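UPF0342 protein YheA (Bacillus subtilis, PDB 2OEE) is of unknown function but belongs to the all-helical YlbF/YmcA family, whose relatives are linked to control of competence in Bacillus. Local coordinates at residues M87-E90 with Q91-S94. Numbering follows the deposited sequence.
Sequences MEAE and QRMS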
loop_
_atom_site.group_PDB
_atom_site.type_symbol
_atom_site.label_atom_id
_atom_site.label_comp_id
_atom_site.label_asym_id
_atom_site.label_seq_id
_atom_site.Cartn_x
_atom_site.Cartn_y
_atom_site.Cartn_z
HETATM N N MSE A 87 14.673 -12.156 -6.357
HETATM C CA MSE A 87 13.228 -12.136 -6.564
HETATM C C MSE A 87 12.479 -12.523 -5.292
HETATM O O MSE A 87 11.449 -11.920 -4.967
HETATM C CB MSE A 87 12.809 -13.019 -7.755
HETATM C CG MSE A 87 13.259 -12.426 -9.128
HETATM SE SE MSE A 87 12.821 -13.475 -10.550
HETATM C CE MSE A 87 11.027 -13.459 -10.496
ATOM N N GLU A 88 13.020 -13.497 -4.562
ATOM C CA GLU A 88 12.460 -13.857 -3.257
ATOM C C GLU A 88 12.568 -12.695 -2.261
ATOM O O GLU A 88 11.591 -12.398 -1.553
ATOM C CB GLU A 88 13.121 -15.127 -2.723
ATOM C CG GLU A 88 12.623 -16.419 -3.420
ATOM C CD GLU A 88 13.511 -17.658 -3.175
ATOM O OE1 GLU A 88 14.701 -17.525 -2.823
ATOM O OE2 GLU A 88 13.018 -18.788 -3.370
ATOM N N ALA A 89 13.742 -12.054 -2.189
ATOM C CA ALA A 89 13.909 -10.849 -1.351
ATOM C C ALA A 89 12.969 -9.708 -1.748
ATOM O O ALA A 89 12.430 -9.028 -0.860
ATOM C CB ALA A 89 15.364 -10.375 -1.319
ATOM N N GLU A 90 12.763 -9.493 -3.053
ATOM C CA GLU A 90 11.730 -8.552 -3.533
ATOM C C GLU A 90 10.327 -8.877 -3.019
ATOM O O GLU A 90 9.630 -7.982 -2.552
ATOM C CB GLU A 90 11.648 -8.507 -5.068
ATOM C CG GLU A 90 12.915 -8.006 -5.755
ATOM C CD GLU A 90 12.708 -7.868 -7.253
ATOM O OE1 GLU A 90 11.999 -8.716 -7.835
ATOM O OE2 GLU A 90 13.220 -6.896 -7.829
ATOM N N GLN A 91 9.915 -10.144 -3.135
ATOM C CA GLN A 91 8.588 -10.561 -2.700
ATOM C C GLN A 91 8.429 -10.410 -1.175
ATOM O O GLN A 91 7.378 -9.968 -0.705
ATOM C CB GLN A 91 8.271 -11.992 -3.176
ATOM C CG GLN A 91 6.818 -12.471 -2.938
ATOM C CD GLN A 91 5.711 -11.601 -3.593
ATOM O OE1 GLN A 91 5.950 -10.807 -4.523
ATOM N NE2 GLN A 91 4.487 -11.763 -3.096
ATOM N N ARG A 92 9.469 -10.761 -0.419
ATOM C CA ARG A 92 9.460 -10.511 1.031
ATOM C C ARG A 92 9.387 -9.003 1.389
ATOM O O ARG A 92 8.700 -8.627 2.340
ATOM C CB ARG A 92 10.646 -11.169 1.716
ATOM C CG ARG A 92 10.599 -12.711 1.657
ATOM C CD ARG A 92 11.598 -13.325 2.613
ATOM N NE ARG A 92 12.942 -12.755 2.447
ATOM C CZ ARG A 92 13.880 -13.245 1.636
ATOM N NH1 ARG A 92 13.643 -14.320 0.900
ATOM N NH2 ARG A 92 15.066 -12.656 1.567
HETATM N N MSE A 93 10.070 -8.152 0.631
HETATM C CA MSE A 93 9.916 -6.693 0.813
HETATM C C MSE A 93 8.465 -6.280 0.515
HETATM O O MSE A 93 7.869 -5.472 1.240
HETATM C CB MSE A 93 10.901 -5.891 -0.057
HETATM C CG MSE A 93 10.843 -4.343 0.190
HETATM SE SE MSE A 93 11.249 -3.841 1.905
HETATM C CE MSE A 93 12.973 -4.288 2.038
ATOM N N SER A 94 7.886 -6.832 -0.546
ATOM C CA SER A 94 6.494 -6.526 -0.876
ATOM C C SER A 94 5.561 -6.966 0.268
ATOM O O SER A 94 4.648 -6.224 0.654
ATOM C CB SER A 94 6.093 -7.141 -2.226
ATOM O OG SER A 94 4.729 -6.881 -2.489
#
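Arg92 lies back along its own helix over Glu88 and Ala89, a compact example of how a long cationic side chain uses the turn before it as a platform. Its CG is set beside the backbone N, and a bend at chi3 (-51°) swings the guanidinium over the backbone joining those two residues. Glu88 O and Ala89 CA lie under one face of the group, offset toward its rim; NH2 is 3.6 Å from Ala89 CA, and NH1 is 3.7 Å from Glu88 CB. Although on the solvent side, Arg92 thus rests snugly on the backbone. The main-chain i to i+4 hydrogen bonds of helix 81-104 run from Gln91 N to Met87 O, Arg92 N to Glu88 O (2.9 Å, 167° at the hydrogen), Met93 N to Ala89 O and Ser94 N to Glu90 O (2.9 Å).

The tight side is the one turned into the fold. Ala89, buried, packs against Leu25 and Leu28 of helix 20-34, while Met93, a selenomethionine, joins it on Leu25 and also meets Leu108 of the second subunit. Glu90 touches Phe42 of helix 36-48, yet its OE2 reaches a hydrogen bond with Tyr112 OH of the second subunit, tying this helix into the dimer. Looser are the outward-running ends of Glu88 and Gln91. Gln91 meets the preceding turn through CB, 3.6 Å from Met87 O; with CG anti to the backbone N (chi1 -172°) and a bend at chi2, its amide is carried clear of that turn. Glu88 extends outward as well, its side chain about 5 Å from a bound calcium ion, too far to be a direct ligand, and its OE1 5.0 Å from Arg92 NH1.

Four main-chain hydrogen bonds thus hold the two successive turns, while Ala89 and Met93 dock this face on helix 20-34 and the second subunit; Glu88 and Arg92 may feel a mild attraction across the gap, but their charged atoms do not meet.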